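Local atomic coordinates of ADP-ribose pyrophosphatase (Streptococcus suis, PDB entry 3O8S), a protein that probably hydrolyses the pyrophosphate bond of ADP-ribose to give AMP and ribose 5-phosphate, as a member of the Nudix hydrolase family. Residues A[79-84]-A[195-200]; A[169-172]-A[176-179]; A[157-160]-A[164-167]; A[85-88]-A[92-95]. All blocks are in the same frame, centred on the assembly; numbering follows the deposited sequence.

Contact 1: A[79-84]-A[195-200]. With EDO (1,2-ethanediol), chain B; EDO (1,2-ethanediol), chain E.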
# COMPACT_ATOMS: atom_id res chain seq x y z
N GLN A 79 4.81 -22.65 0.08
CA GLN A 79 4.45 -24.07 0.14
C GLN A 79 5.50 -24.70 1.05
O GLN A 79 6.69 -24.58 0.76
CB GLN A 79 4.38 -24.72 -1.26
CG GLN A 79 3.13 -24.30 -2.08
CD GLN A 79 1.79 -24.75 -1.49
OE1 GLN A 79 1.45 -25.93 -1.51
NE2 GLN A 79 1.00 -23.82 -0.97
N GLU A 80 5.09 -25.23 2.22
CA GLU A 80 5.99 -25.79 3.25
C GLU A 80 7.03 -24.75 3.72
O GLU A 80 8.19 -25.09 3.96
CB GLU A 80 6.71 -27.05 2.74
CG GLU A 80 5.97 -28.35 3.01
CD GLU A 80 4.85 -28.69 2.06
OE1 GLU A 80 4.96 -28.40 0.85
OE2 GLU A 80 3.87 -29.31 2.53
N ASP A 81 6.60 -23.46 3.82
CA ASP A 81 7.41 -22.31 4.22
C ASP A 81 8.58 -22.03 3.23
O ASP A 81 9.49 -21.28 3.57
CB ASP A 81 7.91 -22.45 5.68
CG ASP A 81 6.83 -22.28 6.75
OD1 ASP A 81 5.80 -21.63 6.48
OD2 ASP A 81 7.05 -22.75 7.89
N LYS A 82 8.53 -22.62 2.00
CA LYS A 82 9.47 -22.35 0.91
C LYS A 82 8.82 -21.29 0.01
O LYS A 82 7.62 -21.38 -0.25
CB LYS A 82 9.82 -23.62 0.12
CG LYS A 82 10.69 -24.60 0.87
CD LYS A 82 10.97 -25.81 -0.02
CE LYS A 82 11.88 -26.83 0.63
NZ LYS A 82 12.45 -27.77 -0.38
N ILE A 83 9.60 -20.28 -0.47
CA ILE A 83 9.00 -19.20 -1.26
C ILE A 83 9.09 -19.45 -2.78
O ILE A 83 10.10 -19.98 -3.26
CB ILE A 83 9.63 -17.83 -0.87
CG1 ILE A 83 8.70 -16.65 -1.31
CG2 ILE A 83 11.12 -17.68 -1.39
CD1 ILE A 83 8.91 -15.34 -0.54
N LEU A 84 8.06 -19.04 -3.55
CA LEU A 84 8.14 -19.19 -5.01
C LEU A 84 8.96 -18.03 -5.65
O LEU A 84 8.65 -16.84 -5.46
CB LEU A 84 6.76 -19.30 -5.70
CG LEU A 84 6.91 -19.41 -7.24
CD1 LEU A 84 6.86 -20.83 -7.75
CD2 LEU A 84 6.06 -18.42 -7.96
N ALA A 195 5.12 -12.85 7.60
CA ALA A 195 3.71 -12.53 7.31
C ALA A 195 2.89 -13.80 7.04
O ALA A 195 1.77 -13.92 7.55
CB ALA A 195 3.61 -11.58 6.13
N SER A 196 3.45 -14.77 6.29
CA SER A 196 2.73 -16.02 6.02
C SER A 196 2.50 -16.86 7.28
O SER A 196 1.56 -17.65 7.30
CB SER A 196 3.44 -16.88 4.98
OG SER A 196 4.52 -17.59 5.55
N ARG A 197 3.40 -16.73 8.30
CA ARG A 197 3.32 -17.48 9.55
C ARG A 197 2.48 -16.77 10.64
O ARG A 197 2.25 -17.36 11.70
CB ARG A 197 4.73 -17.75 10.11
CG ARG A 197 5.51 -18.84 9.36
CD ARG A 197 6.97 -18.83 9.79
NE ARG A 197 7.71 -20.01 9.32
CZ ARG A 197 9.04 -20.14 9.36
NH1 ARG A 197 9.79 -19.15 9.84
NH2 ARG A 197 9.62 -21.24 8.90
N SER A 198 2.07 -15.53 10.42
CA SER A 198 1.40 -14.76 11.45
C SER A 198 -0.11 -14.69 11.28
O SER A 198 -0.58 -14.35 10.19
CB SER A 198 1.98 -13.34 11.48
OG SER A 198 3.39 -13.32 11.59
N GLU A 199 -0.86 -14.99 12.34
CA GLU A 199 -2.32 -14.86 12.30
C GLU A 199 -2.66 -13.36 12.13
O GLU A 199 -3.44 -13.00 11.24
CB GLU A 199 -2.96 -15.44 13.57
CG GLU A 199 -4.45 -15.23 13.61
CD GLU A 199 -5.10 -15.78 14.85
OE1 GLU A 199 -5.01 -15.12 15.90
OE2 GLU A 199 -5.66 -16.89 14.78
N HIS A 200 -2.00 -12.51 12.91
CA HIS A 200 -2.16 -11.06 12.80
C HIS A 200 -0.93 -10.44 12.17
O HIS A 200 0.18 -10.85 12.46
CB HIS A 200 -2.40 -10.45 14.17
CG HIS A 200 -3.59 -11.03 14.85
ND1 HIS A 200 -4.86 -10.86 14.34
CD2 HIS A 200 -3.66 -11.78 15.97
CE1 HIS A 200 -5.67 -11.49 15.18
NE2 HIS A 200 -4.99 -12.04 16.19
C1 EDO B . 1.15 -13.57 15.13
O1 EDO B . -0.21 -13.10 15.09
C2 EDO B . 1.27 -15.06 15.53
O2 EDO B . 0.57 -15.97 14.65
C1 EDO E . -6.91 -8.59 12.03
O1 EDO E . -5.60 -9.03 12.41
C2 EDO E . -7.94 -9.43 12.77
O2 EDO E . -7.67 -10.80 12.46

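Contact 2: A[169-172]-A[176-179]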
# COMPACT_ATOMS: atom_id res chain seq x y z
N GLY A 169 10.56 -22.05 -9.03
CA GLY A 169 10.78 -23.07 -8.03
C GLY A 169 10.47 -22.59 -6.64
O GLY A 169 10.36 -21.39 -6.41
N PHE A 170 10.32 -23.54 -5.70
CA PHE A 170 10.11 -23.22 -4.30
C PHE A 170 11.45 -23.34 -3.61
O PHE A 170 12.13 -24.37 -3.74
CB PHE A 170 9.04 -24.09 -3.65
CG PHE A 170 7.65 -23.67 -4.07
CD1 PHE A 170 6.99 -22.63 -3.42
CD2 PHE A 170 7.00 -24.32 -5.11
CE1 PHE A 170 5.71 -22.24 -3.81
CE2 PHE A 170 5.71 -23.93 -5.49
CZ PHE A 170 5.07 -22.90 -4.83
N PHE A 171 11.86 -22.26 -2.96
CA PHE A 171 13.18 -22.22 -2.33
C PHE A 171 13.07 -21.94 -0.86
O PHE A 171 12.30 -21.09 -0.44
CB PHE A 171 14.05 -21.14 -3.00
CG PHE A 171 14.36 -21.41 -4.45
CD1 PHE A 171 13.52 -20.95 -5.46
CD2 PHE A 171 15.50 -22.12 -4.82
CE1 PHE A 171 13.80 -21.21 -6.80
CE2 PHE A 171 15.79 -22.36 -6.17
CZ PHE A 171 14.94 -21.90 -7.15
N SER A 172 13.89 -22.65 -0.08
CA SER A 172 14.03 -22.48 1.36
C SER A 172 14.77 -21.16 1.61
O SER A 172 15.70 -20.83 0.86
CB SER A 172 14.77 -23.68 1.95
OG SER A 172 15.13 -23.50 3.31
N LEU A 176 18.70 -19.88 -0.61
CA LEU A 176 18.14 -19.08 -1.69
C LEU A 176 19.04 -19.10 -2.95
O LEU A 176 20.27 -19.19 -2.84
CB LEU A 176 17.91 -17.64 -1.22
CG LEU A 176 16.77 -17.41 -0.22
CD1 LEU A 176 16.90 -16.05 0.48
CD2 LEU A 176 15.40 -17.55 -0.88
N PRO A 177 18.43 -18.98 -4.16
CA PRO A 177 19.25 -18.91 -5.38
C PRO A 177 19.75 -17.46 -5.59
O PRO A 177 19.38 -16.61 -4.77
CB PRO A 177 18.26 -19.37 -6.47
CG PRO A 177 16.93 -18.91 -5.97
CD PRO A 177 16.99 -18.84 -4.47
N PRO A 178 20.59 -17.12 -6.61
CA PRO A 178 21.02 -15.70 -6.73
C PRO A 178 19.83 -14.78 -7.00
O PRO A 178 19.01 -15.07 -7.86
CB PRO A 178 22.04 -15.70 -7.89
CG PRO A 178 21.89 -17.01 -8.57
CD PRO A 178 21.17 -17.97 -7.67
N LEU A 179 19.71 -13.71 -6.21
CA LEU A 179 18.56 -12.82 -6.27
C LEU A 179 18.79 -11.53 -7.02
O LEU A 179 19.88 -10.97 -6.97
CB LEU A 179 18.10 -12.45 -4.84
CG LEU A 179 17.48 -13.52 -3.94
CD1 LEU A 179 17.33 -12.98 -2.52
CD2 LEU A 179 16.09 -13.94 -4.44

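Contact 3: A[157-160]-A[164-167]. With EDO (1,2-ethanediol), chain D.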
# COMPACT_ATOMS: atom_id res chain seq x y z
N GLY A 157 -1.68 -24.77 -10.60
CA GLY A 157 -1.00 -24.45 -11.85
C GLY A 157 0.38 -25.03 -11.92
O GLY A 157 0.78 -25.78 -11.03
N GLU A 158 1.13 -24.66 -12.95
CA GLU A 158 2.49 -25.15 -13.19
C GLU A 158 3.21 -24.20 -14.12
O GLU A 158 2.56 -23.51 -14.91
CB GLU A 158 2.49 -26.59 -13.77
CG GLU A 158 1.73 -26.78 -15.07
CD GLU A 158 2.05 -28.09 -15.76
OE1 GLU A 158 1.59 -29.15 -15.28
OE2 GLU A 158 2.77 -28.06 -16.79
N PHE A 159 4.55 -24.17 -14.05
CA PHE A 159 5.35 -23.28 -14.90
C PHE A 159 5.12 -23.60 -16.39
O PHE A 159 5.02 -24.78 -16.75
CB PHE A 159 6.84 -23.32 -14.54
CG PHE A 159 7.66 -22.34 -15.35
CD1 PHE A 159 7.65 -20.98 -15.05
CD2 PHE A 159 8.39 -22.77 -16.45
CE1 PHE A 159 8.38 -20.08 -15.82
CE2 PHE A 159 9.11 -21.86 -17.24
CZ PHE A 159 9.09 -20.52 -16.92
N GLN A 160 4.98 -22.55 -17.21
CA GLN A 160 4.76 -22.66 -18.66
C GLN A 160 5.69 -21.69 -19.46
O GLN A 160 5.99 -20.60 -18.96
CB GLN A 160 3.28 -22.39 -19.01
CG GLN A 160 2.29 -23.44 -18.49
CD GLN A 160 1.92 -24.51 -19.50
OE1 GLN A 160 2.66 -24.82 -20.44
NE2 GLN A 160 0.75 -25.11 -19.30
N GLU A 164 8.68 -13.49 -20.36
CA GLU A 164 9.20 -12.78 -19.19
C GLU A 164 10.19 -13.60 -18.36
O GLU A 164 11.18 -13.03 -17.88
CB GLU A 164 8.05 -12.31 -18.28
CG GLU A 164 7.32 -11.08 -18.82
CD GLU A 164 5.85 -11.00 -18.48
OE1 GLU A 164 5.52 -10.83 -17.28
OE2 GLU A 164 5.02 -11.06 -19.42
N THR A 165 9.90 -14.89 -18.10
CA THR A 165 10.72 -15.74 -17.23
C THR A 165 11.04 -17.05 -17.91
O THR A 165 10.40 -17.40 -18.91
CB THR A 165 10.02 -15.96 -15.87
OG1 THR A 165 8.85 -16.77 -16.04
CG2 THR A 165 9.69 -14.67 -15.15
N VAL A 166 12.04 -17.78 -17.37
CA VAL A 166 12.56 -19.01 -18.00
C VAL A 166 12.48 -20.25 -17.08
O VAL A 166 12.61 -21.37 -17.57
CB VAL A 166 14.01 -18.79 -18.55
CG1 VAL A 166 14.01 -17.81 -19.72
CG2 VAL A 166 14.97 -18.29 -17.46
N ALA A 167 12.23 -20.05 -15.76
CA ALA A 167 12.08 -21.10 -14.75
C ALA A 167 11.44 -20.54 -13.47
O ALA A 167 11.31 -19.33 -13.32
CB ALA A 167 13.43 -21.73 -14.42
C1 EDO D . 2.11 -26.61 -7.19
O1 EDO D . 2.45 -26.11 -8.49
C2 EDO D . 3.34 -26.60 -6.28
O2 EDO D . 2.99 -27.02 -4.95

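Contact 4: A[85-88]-A[92-95]. With EDO (1,2-ethanediol), chain F.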
# COMPACT_ATOMS: atom_id res chain seq x y z
N LEU A 85 9.96 -18.40 -6.44
CA LEU A 85 10.81 -17.44 -7.17
C LEU A 85 10.82 -17.79 -8.64
O LEU A 85 10.70 -18.97 -8.99
CB LEU A 85 12.26 -17.39 -6.62
CG LEU A 85 12.41 -16.99 -5.15
CD1 LEU A 85 13.77 -17.33 -4.63
CD2 LEU A 85 12.07 -15.52 -4.90
N VAL A 86 10.90 -16.77 -9.49
CA VAL A 86 10.95 -16.91 -10.94
C VAL A 86 12.30 -16.41 -11.43
O VAL A 86 12.84 -15.43 -10.89
CB VAL A 86 9.76 -16.26 -11.69
CG1 VAL A 86 8.47 -17.05 -11.47
CG2 VAL A 86 9.57 -14.78 -11.32
N GLN A 87 12.87 -17.11 -12.41
CA GLN A 87 14.18 -16.77 -12.96
C GLN A 87 14.04 -16.03 -14.28
O GLN A 87 13.25 -16.44 -15.14
CB GLN A 87 15.01 -18.04 -13.16
CG GLN A 87 16.49 -17.78 -13.41
CD GLN A 87 17.24 -19.03 -13.77
OE1 GLN A 87 16.71 -19.93 -14.42
NE2 GLN A 87 18.49 -19.12 -13.34
N GLU A 88 14.85 -14.97 -14.46
CA GLU A 88 14.88 -14.15 -15.66
C GLU A 88 16.09 -14.50 -16.54
O GLU A 88 16.97 -15.23 -16.08
CB GLU A 88 14.89 -12.67 -15.27
CG GLU A 88 13.52 -12.17 -14.87
CD GLU A 88 13.53 -10.75 -14.35
OE1 GLU A 88 14.02 -10.53 -13.22
OE2 GLU A 88 13.02 -9.85 -15.06
N LEU A 92 19.05 -14.34 -12.64
CA LEU A 92 18.69 -13.91 -11.29
C LEU A 92 17.23 -14.27 -10.98
O LEU A 92 16.41 -14.40 -11.90
CB LEU A 92 18.93 -12.41 -11.05
CG LEU A 92 20.40 -11.92 -11.20
CD1 LEU A 92 20.45 -10.42 -11.12
CD2 LEU A 92 21.32 -12.53 -10.13
N TRP A 93 16.94 -14.45 -9.69
CA TRP A 93 15.64 -14.88 -9.20
C TRP A 93 14.91 -13.80 -8.45
O TRP A 93 15.50 -12.99 -7.72
CB TRP A 93 15.81 -16.12 -8.32
CG TRP A 93 16.38 -17.30 -9.08
CD1 TRP A 93 17.68 -17.48 -9.46
CD2 TRP A 93 15.65 -18.44 -9.55
NE1 TRP A 93 17.81 -18.68 -10.11
CE2 TRP A 93 16.59 -19.30 -10.17
CE3 TRP A 93 14.31 -18.85 -9.48
CZ2 TRP A 93 16.22 -20.52 -10.76
CZ3 TRP A 93 13.94 -20.06 -10.06
CH2 TRP A 93 14.89 -20.87 -10.69
N SER A 94 13.59 -13.77 -8.65
CA SER A 94 12.78 -12.77 -8.00
C SER A 94 11.36 -13.27 -7.78
O SER A 94 10.93 -14.27 -8.37
CB SER A 94 12.78 -11.47 -8.80
OG SER A 94 12.23 -11.61 -10.10
N LEU A 95 10.64 -12.59 -6.91
CA LEU A 95 9.23 -12.86 -6.69
C LEU A 95 8.48 -12.46 -7.95
O LEU A 95 8.85 -11.44 -8.56
CB LEU A 95 8.70 -12.01 -5.51
CG LEU A 95 9.25 -12.25 -4.13
CD1 LEU A 95 8.69 -11.21 -3.16
CD2 LEU A 95 8.93 -13.64 -3.66
C1 EDO F . 9.99 -11.21 -13.71
O1 EDO F . 9.52 -10.12 -14.51
C2 EDO F . 9.70 -10.92 -12.25
O2 EDO F . 10.78 -10.18 -11.68

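Contact 1: A[79-84]-A[195-200]
Asp81, in the turn at the start of strand 82-87, meets Arg197, of segment 195-200, in a salt bridge at the protein surface. The close part of the contact is confined to one carboxylate oxygen. Asp81 OD2 accepts from Arg197 NE at 3.2 Å and from Arg197 NH2 at 3.1 Å, so the guanidinium uses its NE side and both bonds end on the same atom. Carboxylate and guanidinium planes stand 84° apart: OD2 lies in the plane of the arginine group, whereas both nitrogens come to it from above one face of the carboxylate. This is therefore not the coplanar two-oxygen pairing of an ideal bidentate bridge. Arg197 gets there with a chain extended from CG to NE, which carries the guanidinium outward from its backbone.

Beyond this grip the contact is loose. Ser196 OG stays 4.3 Å from Asp81 OD1 and spends its bond on Leu193 O, one turn back in the helix. The two segments bury only 109 Å² together, and the chain after Arg197 leads away from the turn. There the backbone N of Glu199 and that of His200 each hold an ethanediol oxygen at 2.9 Å, O2 and O1 respectively, and the His200 ring stacks on His200 of the second subunit.

On the strand side, Gln79 N bonds Lys82 O at 3.1 Å and Lys82 N bonds Gln79 O at 3.0 Å, with Glu80 and Asp81 both at positive phi: the signature of a two-residue beta hairpin closed by a type I' turn.

Contact 2: A[169-172]-A[176-179]
Pro177 lies on the Phe171 ring, and this CH-pi contact is the heart of the interface. Pro177 CG stands 3.6 Å from the ring centroid, 9° off the ring normal, so it is centred over the face. The atoms flanking it lie along the CD2-CE2 side of the ring: Pro177 CD is 3.6 Å from Phe171 CD2, and Pro177 CB is 3.9 Å from Phe171 CE2. Phe171 keeps CG beside its backbone N (chi1 -64°), which swings the ring off the strand toward the returning chain.

Next to this pair, Leu176 bends its branch back although its CB starts away from strand 167-171. Its CD2 comes 4.4 Å from Phe171 CB, and the same methyl sits 3.7 Å from Ser172 O. Ser172 O and Leu176 N, 3.5 Å apart at a poor angle, are not hydrogen-bonded.

Further out, strand 82-87 positions Phe171 through backbone bonds from its neighbours in the sheet, Ile83 to Phe171 and Leu85 to Gly169. Trp93 meets the Phe171 ring edge-to-face and also touches Pro177, while Pro178 is tied to the Trp93 backbone. Leu189 of helix 186-197 packs against Leu176.

With neither a hydrogen bond nor a charge pair between the two segments, the loop is held to the strand here by dispersion and by the weak attraction of proline C-H groups for an aromatic face: CG supplies the centred contact, and the CD hydrogens are probably somewhat polarised by the adjacent nitrogen.

Contact 3: A[157-160]-A[164-167]
Phe159 and Ala167 mark the closest approach of the two backbones, with 7.1 Å between their CA atoms, too far for main-chain pairing. Both segments belong to the loop connection between strands 145-157 and 167-171, and neither forms regular secondary structure over its length.

A single side chain bridges the gap. Phe159 sets CG opposite its backbone N (chi1 -176°), extending the ring across to the other segment, where it meets mostly main chain. Its outer atom CZ lies 3.4 Å from both Val166 C and Ala167 N. Val166 O sits above the ring plane near Phe159 CE2, 3.5 Å from it. On the same side Ala167 CA stands over the face, 3.7 Å above the plane and displaced toward the rim; the Ala167 methyl itself points away.

Thr165 OG1 approaches the ring edge, 3.4 Å from Phe159 CE1. This hydroxyl is already engaged by Glu117 O, at the end of helix 106-118. The same connection is fixed internally by Asn162, whose OD1 takes the backbone N of Glu164 and of Thr165. Val166 and Ala167 are joined through their backbones to Gln87 of strand 82-87, so the surface that the phenyl ring meets is anchored to the sheet.

Chemically the contact is an aromatic group laid against peptide atoms: dispersion carries it, perhaps aided by the CE1 C-H directed at Thr165 OG1, and directional hydrogen bonds are left to partners beyond the two segments.

Contact 4: A[85-88]-A[92-95]
Val86 N donates to Ser94 O at 2.7 Å, an almost straight bond (177°) lying in the carbonyl plane, and Ser94 N returns one to Val86 O at 2.9 Å. This hydrogen-bonded antiparallel pair belongs to the beta hairpin of strands 82-87 and 93-99. Nearer the hairpin's loop, Glu88 N bonds Leu92 O at 3.1 Å.

Between these bonds, Gln87 faces Trp93 as a non-hydrogen-bonded pair, and its side chain lies over the indole. Gln87 CB is 3.5 Å from the centroid of the six-membered ring, 6° off the normal, a CH-pi contact. Because the glutamine chain runs extended beyond CG, the amide continues along the indole, its plane turned 29° from that of the ring. Leu85 CB supports the ring's other end, 3.8 Å from Trp93 CE3.

Val86 and Ser94 carry their side chains to the opposite face of the sheet, where Ser94 OG meets an ethanediol oxygen, O2, at 2.6 Å. Arg74 and Lys183 also bond this molecule, and Lys183 forms a salt bridge with Glu88 OE1.

At the indole's polar corner, Gln87 NE2 and Trp93 NE1, two donors, are 3.3 Å apart without a bond, and NE2 turns weakly to Gly91 O.

Strand 82-87 is the common thread. It runs from the turn of contact 1 into contact 4 and pairs on its other edge with strand 167-171 of contact 2, where Ile83 N meets Phe171 O at 2.8 Å. Contacts 2 and 4 have centres 8 Å apart and are joined by Gly169 O to Leu85 N at 3.0 Å. Contact 3, centred 10 Å from contact 4, joins it through Ala167 O and Gln87 N at 2.9 Å. It also abuts helix 106-118, which carries the glutamate-rich part of a Nudix-like signature, the segment that in relatives binds the catalytic metal ions. The ethanediol beside Ser94 may mark a pocket near contact 4. Contacts 1 and 3, centred about 21 Å apart, do not touch.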